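Local coordinates for DUF5348 domain-containing protein (Ruminococcus gnavus, PDB 3NRL) that is of unknown function but forms a small all-beta domain of the DUF5348 family, found here as a two-chain assembly, at residues R17-F22 with S26-L31; R49-M52 with W56-V59. All coordinates share one frame; numbering follows the deposited sequence.

Contact 1 of 2, residues R17-F22 with S26-L31. With SO4 (sulfate ion), chain C.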
ATOM      1  N   ARG A  17      -8.044 -10.151   4.654  1.00 41.94           N
ATOM      2  CA  ARG A  17      -8.780  -9.031   4.100  1.00 35.85           C
ATOM      3  C   ARG A  17      -7.842  -7.903   3.709  1.00 35.66           C
ATOM      4  O   ARG A  17      -6.718  -7.798   4.210  1.00 29.60           O
ATOM      5  CB  ARG A  17      -9.767  -8.474   5.126  1.00 38.58           C
ATOM      6  CG  ARG A  17     -10.827  -9.436   5.608  1.00 47.86           C
ATOM      7  CD  ARG A  17     -11.657  -8.777   6.699  1.00 44.56           C
ATOM      8  NE  ARG A  17     -12.764  -9.616   7.140  1.00 49.78           N
ATOM      9  CZ  ARG A  17     -13.823  -9.907   6.392  1.00 53.74           C
ATOM     10  NH1 ARG A  17     -13.923  -9.425   5.162  1.00 42.82           N
ATOM     11  NH2 ARG A  17     -14.783 -10.679   6.877  1.00 53.79           N
ATOM     12  N   TYR A  18      -8.322  -7.059   2.805  1.00 33.20           N
ATOM     13  CA  TYR A  18      -7.569  -5.894   2.381  1.00 30.25           C
ATOM     14  C   TYR A  18      -7.960  -4.822   3.381  1.00 26.15           C
ATOM     15  O   TYR A  18      -9.037  -4.887   3.980  1.00 26.85           O
ATOM     16  CB  TYR A  18      -7.966  -5.485   0.957  1.00 22.61           C
ATOM     17  CG  TYR A  18      -7.072  -6.109  -0.085  1.00 27.48           C
ATOM     18  CD1 TYR A  18      -5.844  -5.529  -0.412  1.00 18.75           C
ATOM     19  CD2 TYR A  18      -7.398  -7.330  -0.670  1.00 22.13           C
ATOM     20  CE1 TYR A  18      -4.962  -6.155  -1.290  1.00 23.78           C
ATOM     21  CE2 TYR A  18      -6.526  -7.965  -1.542  1.00 22.87           C
ATOM     22  CZ  TYR A  18      -5.311  -7.377  -1.847  1.00 24.82           C
ATOM     23  OH  TYR A  18      -4.445  -8.017  -2.702  1.00 26.16           O
ATOM     24  N   ASP A  19      -7.082  -3.854   3.591  1.00 30.11           N
ATOM     25  CA  ASP A  19      -7.375  -2.789   4.534  1.00 30.45           C
ATOM     26  C   ASP A  19      -6.862  -1.480   3.967  1.00 23.52           C
ATOM     27  O   ASP A  19      -6.177  -1.463   2.947  1.00 20.46           O
ATOM     28  CB  ASP A  19      -6.719  -3.093   5.884  1.00 32.48           C
ATOM     29  CG  ASP A  19      -7.248  -2.218   7.007  1.00 30.12           C
ATOM     30  OD1 ASP A  19      -8.254  -1.508   6.800  1.00 33.63           O
ATOM     31  OD2 ASP A  19      -6.656  -2.254   8.107  1.00 42.13           O
ATOM     32  N   ILE A  20      -7.200  -0.384   4.629  1.00 25.25           N
ATOM     33  CA  ILE A  20      -6.773   0.922   4.169  1.00 24.19           C
ATOM     34  C   ILE A  20      -6.041   1.685   5.259  1.00 29.20           C
ATOM     35  O   ILE A  20      -6.547   1.843   6.368  1.00 27.71           O
ATOM     36  CB  ILE A  20      -7.973   1.761   3.720  1.00 22.17           C
ATOM     37  CG1 ILE A  20      -8.641   1.101   2.506  1.00 20.97           C
ATOM     38  CG2 ILE A  20      -7.524   3.176   3.397  1.00 19.34           C
ATOM     39  CD1 ILE A  20      -9.938   1.744   2.102  1.00 24.37           C
ATOM     40  N   ARG A  21      -4.841   2.147   4.936  1.00 21.59           N
ATOM     41  CA  ARG A  21      -4.058   2.923   5.882  1.00 23.63           C
ATOM     42  C   ARG A  21      -4.278   4.397   5.557  1.00 26.38           C
ATOM     43  O   ARG A  21      -3.917   4.859   4.471  1.00 23.98           O
ATOM     44  CB  ARG A  21      -2.574   2.597   5.761  1.00 27.87           C
ATOM     45  CG  ARG A  21      -1.717   3.532   6.597  1.00 36.84           C
ATOM     46  CD  ARG A  21      -0.342   3.715   5.991  1.00 47.42           C
ATOM     47  NE  ARG A  21       0.558   2.619   6.322  1.00 49.71           N
ATOM     48  CZ  ARG A  21       0.917   2.310   7.563  1.00 41.78           C
ATOM     49  NH1 ARG A  21       0.438   3.019   8.576  1.00 23.22           N
ATOM     50  NH2 ARG A  21       1.765   1.310   7.786  1.00 20.49           N
ATOM     51  N   PHE A  22      -4.866   5.129   6.498  1.00 27.76           N
ATOM     52  CA  PHE A  22      -5.134   6.548   6.301  1.00 26.98           C
ATOM     53  C   PHE A  22      -4.016   7.419   6.855  1.00 32.26           C
ATOM     54  O   PHE A  22      -3.679   8.455   6.284  1.00 33.82           O
ATOM     55  CB  PHE A  22      -6.444   6.942   6.984  1.00 36.06           C
ATOM     56  CG  PHE A  22      -7.662   6.318   6.374  1.00 25.01           C
ATOM     57  CD1 PHE A  22      -8.026   6.605   5.065  1.00 30.30           C
ATOM     58  CD2 PHE A  22      -8.459   5.456   7.117  1.00 26.59           C
ATOM     59  CE1 PHE A  22      -9.170   6.043   4.502  1.00 30.44           C
ATOM     60  CE2 PHE A  22      -9.604   4.888   6.565  1.00 30.25           C
ATOM     61  CZ  PHE A  22      -9.961   5.182   5.256  1.00 29.06           C
ATOM     62  N   SER A  26      -3.355   4.983  11.633  1.00 38.77           N
ATOM     63  CA  SER A  26      -4.806   5.037  11.498  1.00 31.59           C
ATOM     64  C   SER A  26      -5.207   4.127  10.343  1.00 37.46           C
ATOM     65  O   SER A  26      -4.863   4.396   9.192  1.00 26.09           O
ATOM     66  CB  SER A  26      -5.250   6.472  11.216  1.00 29.07           C
ATOM     67  OG  SER A  26      -6.648   6.536  10.995  1.00 42.45           O
ATOM     68  N   PHE A  27      -5.933   3.056  10.661  1.00 31.10           N
ATOM     69  CA  PHE A  27      -6.366   2.081   9.664  1.00 32.90           C
ATOM     70  C   PHE A  27      -7.887   1.961   9.630  1.00 38.05           C
ATOM     71  O   PHE A  27      -8.559   2.250  10.620  1.00 42.08           O
ATOM     72  CB  PHE A  27      -5.754   0.715   9.988  1.00 34.91           C
ATOM     73  CG  PHE A  27      -4.250   0.705   9.972  1.00 36.79           C
ATOM     74  CD1 PHE A  27      -3.556   0.244   8.859  1.00 27.89           C
ATOM     75  CD2 PHE A  27      -3.525   1.170  11.065  1.00 32.56           C
ATOM     76  CE1 PHE A  27      -2.165   0.243   8.830  1.00 29.67           C
ATOM     77  CE2 PHE A  27      -2.129   1.175  11.048  1.00 30.86           C
ATOM     78  CZ  PHE A  27      -1.447   0.709   9.927  1.00 31.21           C
ATOM     79  N   TYR A  28      -8.428   1.529   8.495  1.00 32.44           N
ATOM     80  CA  TYR A  28      -9.874   1.378   8.354  1.00 31.31           C
ATOM     81  C   TYR A  28     -10.389   0.224   9.217  1.00 34.71           C
ATOM     82  O   TYR A  28     -11.488   0.293   9.765  1.00 37.95           O
ATOM     83  CB  TYR A  28     -10.246   1.138   6.886  1.00 28.86           C
ATOM     84  CG  TYR A  28     -11.733   1.004   6.652  1.00 34.44           C
ATOM     85  CD1 TYR A  28     -12.589   2.087   6.846  1.00 41.23           C
ATOM     86  CD2 TYR A  28     -12.290  -0.212   6.261  1.00 30.72           C
ATOM     87  CE1 TYR A  28     -13.963   1.961   6.660  1.00 49.35           C
ATOM     88  CE2 TYR A  28     -13.663  -0.348   6.072  1.00 38.96           C
ATOM     89  CZ  TYR A  28     -14.492   0.740   6.274  1.00 39.12           C
ATOM     90  OH  TYR A  28     -15.850   0.611   6.110  1.00 38.14           O
ATOM     91  N   GLY A  29      -9.595  -0.837   9.331  1.00 36.21           N
ATOM     92  CA  GLY A  29      -9.999  -1.969  10.148  1.00 42.20           C
ATOM     93  C   GLY A  29     -10.348  -3.223   9.374  1.00 43.72           C
ATOM     94  O   GLY A  29     -10.589  -4.277   9.966  1.00 45.08           O
ATOM     95  N   GLY A  30     -10.379  -3.120   8.051  1.00 44.59           N
ATOM     96  CA  GLY A  30     -10.702  -4.276   7.237  1.00 37.88           C
ATOM     97  C   GLY A  30     -11.922  -4.076   6.363  1.00 33.92           C
ATOM     98  O   GLY A  30     -13.009  -3.777   6.854  1.00 35.24           O
ATOM     99  N   LEU A  31     -11.731  -4.244   5.058  1.00 31.04           N
ATOM    100  CA  LEU A  31     -12.802  -4.100   4.080  1.00 28.60           C
ATOM    101  C   LEU A  31     -13.609  -5.389   3.951  1.00 25.23           C
ATOM    102  O   LEU A  31     -13.045  -6.476   3.889  1.00 24.44           O
ATOM    103  CB  LEU A  31     -12.212  -3.750   2.717  1.00 23.72           C
ATOM    104  CG  LEU A  31     -11.482  -2.413   2.620  1.00 20.06           C
ATOM    105  CD1 LEU A  31     -10.743  -2.331   1.286  1.00 27.53           C
ATOM    106  CD2 LEU A  31     -12.477  -1.282   2.749  1.00 20.47           C
TER
HETATM  107  S   SO4 C  82     -17.212 -10.742   4.171  1.00 50.97           S
HETATM  108  O1  SO4 C  82     -16.163  -9.823   3.702  1.00 52.68           O
HETATM  109  O2  SO4 C  82     -16.706 -11.531   5.306  1.00 54.13           O
HETATM  110  O3  SO4 C  82     -18.393  -9.963   4.595  1.00 51.71           O
HETATM  111  O4  SO4 C  82     -17.589 -11.653   3.075  1.00 54.44           O
HETATM  112  O   HOH W   1     -10.903  -6.940   2.404  1.00 46.33           O

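Contact 2 of 2, residues R49-M52 with W56-V59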
ATOM      1  N   ARG A  49     -15.891  -1.376  -6.308  1.00 16.89           N
ATOM      2  CA  ARG A  49     -16.514  -2.126  -5.229  1.00 24.20           C
ATOM      3  C   ARG A  49     -15.605  -3.330  -5.044  1.00 19.83           C
ATOM      4  O   ARG A  49     -15.201  -3.949  -6.025  1.00 27.39           O
ATOM      5  CB  ARG A  49     -17.927  -2.579  -5.634  1.00 29.89           C
ATOM      6  CG  ARG A  49     -18.734  -3.206  -4.500  1.00 30.65           C
ATOM      7  CD  ARG A  49     -20.188  -3.494  -4.900  1.00 24.47           C
ATOM      8  NE  ARG A  49     -20.314  -4.595  -5.852  1.00 25.97           N
ATOM      9  CZ  ARG A  49     -20.672  -4.450  -7.125  1.00 26.44           C
ATOM     10  NH1 ARG A  49     -20.948  -3.248  -7.613  1.00 18.83           N
ATOM     11  NH2 ARG A  49     -20.747  -5.507  -7.917  1.00 25.17           N
ATOM     12  N   ILE A  50     -15.248  -3.649  -3.805  1.00 13.40           N
ATOM     13  CA  ILE A  50     -14.385  -4.802  -3.595  1.00 12.35           C
ATOM     14  C   ILE A  50     -15.253  -6.024  -3.332  1.00 22.12           C
ATOM     15  O   ILE A  50     -16.238  -5.951  -2.603  1.00 22.24           O
ATOM     16  CB  ILE A  50     -13.390  -4.586  -2.431  1.00 14.14           C
ATOM     17  CG1 ILE A  50     -12.393  -5.745  -2.391  1.00 17.03           C
ATOM     18  CG2 ILE A  50     -14.131  -4.470  -1.104  1.00 17.26           C
ATOM     19  CD1 ILE A  50     -11.165  -5.465  -1.553  1.00 18.42           C
ATOM     20  N   GLU A  51     -14.890  -7.141  -3.953  1.00 17.99           N
ATOM     21  CA  GLU A  51     -15.646  -8.378  -3.809  1.00 25.09           C
ATOM     22  C   GLU A  51     -14.704  -9.557  -3.640  1.00 26.95           C
ATOM     23  O   GLU A  51     -13.492  -9.428  -3.814  1.00 22.62           O
ATOM     24  CB  GLU A  51     -16.522  -8.611  -5.045  1.00 20.62           C
ATOM     25  CG  GLU A  51     -17.590  -7.560  -5.282  1.00 26.46           C
ATOM     26  CD  GLU A  51     -18.716  -7.608  -4.258  1.00 31.02           C
ATOM     27  OE1 GLU A  51     -18.705  -8.497  -3.376  1.00 30.55           O
ATOM     28  OE2 GLU A  51     -19.618  -6.749  -4.342  1.00 20.75           O
HETATM   29  N   MSE A  52     -15.277 -10.710  -3.310  1.00 26.27           N
HETATM   30  CA  MSE A  52     -14.500 -11.927  -3.116  1.00 34.93           C
HETATM   31  C   MSE A  52     -15.003 -13.065  -3.992  1.00 34.47           C
HETATM   32  O   MSE A  52     -16.170 -13.454  -3.917  1.00 41.18           O
HETATM   33  CB  MSE A  52     -14.566 -12.365  -1.652  1.00 30.84           C
HETATM   34  CG  MSE A  52     -13.973 -13.739  -1.387  1.00 29.09           C
HETATM   35 SE   MSE A  52     -12.177 -13.763  -1.494  1.00 43.58          SE
HETATM   36  CE  MSE A  52     -11.788 -13.473   0.191  1.00 34.25           C
ATOM     37  N   TRP A  56      -9.729 -11.833  -3.693  1.00 29.28           N
ATOM     38  CA  TRP A  56     -10.246 -10.466  -3.702  1.00 26.32           C
ATOM     39  C   TRP A  56     -10.037  -9.789  -5.053  1.00 24.88           C
ATOM     40  O   TRP A  56      -8.980  -9.931  -5.670  1.00 21.72           O
ATOM     41  CB  TRP A  56      -9.562  -9.628  -2.621  1.00 26.13           C
ATOM     42  CG  TRP A  56      -9.807 -10.110  -1.231  1.00 26.92           C
ATOM     43  CD1 TRP A  56      -8.980 -10.883  -0.474  1.00 22.09           C
ATOM     44  CD2 TRP A  56     -10.962  -9.847  -0.426  1.00 25.31           C
ATOM     45  NE1 TRP A  56      -9.547 -11.119   0.757  1.00 32.06           N
ATOM     46  CE2 TRP A  56     -10.765 -10.495   0.811  1.00 26.63           C
ATOM     47  CE3 TRP A  56     -12.147  -9.128  -0.633  1.00 28.28           C
ATOM     48  CZ2 TRP A  56     -11.706 -10.444   1.843  1.00 19.61           C
ATOM     49  CZ3 TRP A  56     -13.087  -9.077   0.397  1.00 33.54           C
ATOM     50  CH2 TRP A  56     -12.859  -9.733   1.617  1.00 26.77           C
ATOM     51  N   TYR A  57     -11.040  -9.044  -5.510  1.00 19.69           N
ATOM     52  CA  TYR A  57     -10.927  -8.342  -6.779  1.00 18.74           C
ATOM     53  C   TYR A  57     -11.791  -7.088  -6.756  1.00 20.61           C
ATOM     54  O   TYR A  57     -12.660  -6.936  -5.897  1.00 20.00           O
ATOM     55  CB  TYR A  57     -11.351  -9.252  -7.937  1.00 19.61           C
ATOM     56  CG  TYR A  57     -12.820  -9.607  -7.949  1.00 20.39           C
ATOM     57  CD1 TYR A  57     -13.728  -8.870  -8.706  1.00 25.76           C
ATOM     58  CD2 TYR A  57     -13.300 -10.689  -7.211  1.00 21.71           C
ATOM     59  CE1 TYR A  57     -15.079  -9.205  -8.735  1.00 26.83           C
ATOM     60  CE2 TYR A  57     -14.653 -11.033  -7.231  1.00 28.59           C
ATOM     61  CZ  TYR A  57     -15.532 -10.286  -7.997  1.00 26.57           C
ATOM     62  OH  TYR A  57     -16.859 -10.629  -8.036  1.00 27.62           O
ATOM     63  N   LEU A  58     -11.543  -6.183  -7.694  1.00 19.55           N
ATOM     64  CA  LEU A  58     -12.318  -4.955  -7.745  1.00 18.77           C
ATOM     65  C   LEU A  58     -13.256  -4.923  -8.941  1.00 23.18           C
ATOM     66  O   LEU A  58     -12.891  -5.311 -10.051  1.00 24.35           O
ATOM     67  CB  LEU A  58     -11.387  -3.743  -7.806  1.00 19.06           C
ATOM     68  CG  LEU A  58     -10.357  -3.588  -6.685  1.00 14.80           C
ATOM     69  CD1 LEU A  58      -9.549  -2.312  -6.916  1.00 21.85           C
ATOM     70  CD2 LEU A  58     -11.058  -3.536  -5.337  1.00 14.75           C
ATOM     71  N   VAL A  59     -14.486  -4.488  -8.697  1.00 21.66           N
ATOM     72  CA  VAL A  59     -15.456  -4.344  -9.764  1.00 15.05           C
ATOM     73  C   VAL A  59     -15.380  -2.859 -10.108  1.00 18.23           C
ATOM     74  O   VAL A  59     -15.415  -2.014  -9.214  1.00 20.21           O
ATOM     75  CB  VAL A  59     -16.895  -4.662  -9.290  1.00 18.44           C
ATOM     76  CG1 VAL A  59     -17.901  -4.247 -10.362  1.00 21.88           C
ATOM     77  CG2 VAL A  59     -17.031  -6.149  -8.980  1.00 19.24           C
TER

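Contact 1 of 2, residues R17-F22 with S26-L31
Phe-22 N donates to Ser-26 O at 2.8 Å, Tyr-28 N to Ile-20 O at 2.9 Å, and Leu-31 N to Tyr-18 O at 3.0 Å. These backbone bonds keep the returning chain beside 17-22 although only 26-27 is regular strand. A water helps at the far end, accepting from Tyr-18 N and donating to Leu-31 O.

Among the side-chain polar contacts, Asp-19 fills the gap between the second and third of those bonds. Its CG is anti to the backbone N (chi1 -166°), which brings OD1 under the turn at 28-30. Weak bonds reach OD1 from Gly-29 N and Gly-30 N, each at 2.9 Å, and another comes from Ile-20 N within its own strand. Both glycines have backbone angles at which a CB would run into the preceding carbonyl. Beyond the third bond, the extended chain of Arg-17 passes Leu-31, and NH1 makes a weak bond to Leu-31 O. The guanidinium then meets a sulfate, probably from the crystallisation liquor, edge-on: NH1 bonds O1 and NH2 bonds O2 at 2.6 Å, both nearly straight. Cys-33 N binds the same ion. Replacing Arg-17 with an alanine would probably cost the sulfate both of these bonds and leave Leu-31 O without its side-chain donor.

The Phe-27 ring runs alongside Arg-21 and packs on its guanidinium, CZ over one face and 3.3 Å from NH1, with the planes 53° apart. The apolar contacts are Phe-22 CE2 against Tyr-28 CB, and Ile-20 CD1 with Leu-31 CD2 at 4.0 Å.

The chemistry implies a hairpin whose irregular return is organised by one buried carboxylate, its negative charge probably eased by the amides gathered on OD1.

Contact 2 of 2, residues R49-M52 with W56-V59
Strands 49-52 and 56-59 run antiparallel, their axes 4.7 Å apart at closest, with hydrogen-bonded pairs Arg-49/Val-59 and Glu-51/Tyr-57 alternating with non-hydrogen-bonded pairs Ile-50/Leu-58 and Met-52/Trp-56. Each hydrogen-bonded pair makes two bonds; the shortest, Val-59 N to Arg-49 O, is 2.8 Å and almost straight.

On the face bearing Met-52 and Trp-56, residue 52 is selenomethionine. Its chain bends at chi2 (72°) and again at chi3, folding the tip back over the indole. SE stands 4.2 Å from the centroid of the five-membered ring and nearly on its normal, a Met-aromatic contact, while the methyl CE lies over the same ring as a CH-pi partner, 3.2 Å from Trp-56 CE2. Ile-50 CG1 reaches Trp-56 CE3 at 3.8 Å, and Ile-50 CB touches Leu-58 CD2. Beyond the hairpin, Trp-56 NE1 donates to Gly-16 O, which ties down the polar edge of the indole, and Phe-37 packs on both Ile-50 and Leu-58.

The other face carries Arg-49, Glu-51, Tyr-57 and Val-59. Tyr-57 has CG between its backbone N and carbonyl carbon (chi1 67°), and this swings the ring across to Glu-51, whose CB sits over the ring face 3.5 Å from CZ. Glu-51 itself bends at chi2, and OE2 accepts a hydrogen bond from Arg-49 NE through its anti lone pair at 2.7 Å, within the guanidinium plane: a salt bridge along one strand. Val-59 CB lies over a guanidinium face, with CG2 3.9 Å from Arg-49 NH2.

Such two-faced pairing is that of an antiparallel beta hairpin at a sheet edge: strand 56-59 is outermost within this chain. Ile-50, Trp-56 and Leu-58 are buried on one face, with Met-52 at its exposed margin; Arg-49 and Tyr-57 lie on the more exposed side.

From the N terminus, strand 6-12 pairs with 17-23, and contact 1 closes a hairpin where 26-31 returns beside 17-22. The chain then passes through strand 36-41 and into its neighbour 44-52 before contact 2 closes another hairpin with 56-59. The two are in series, neither nested nor crossed, with centres 15 Å apart. They sit at opposite ends of the same antiparallel sheet, where 26-27 and 56-59 are the outermost strands of the chain. Yet they touch: Trp-56 CB lies 3.6 Å from Tyr-18 CE2, and the rings meet edge-to-face, so that the two end regions of the sheet pack on each other.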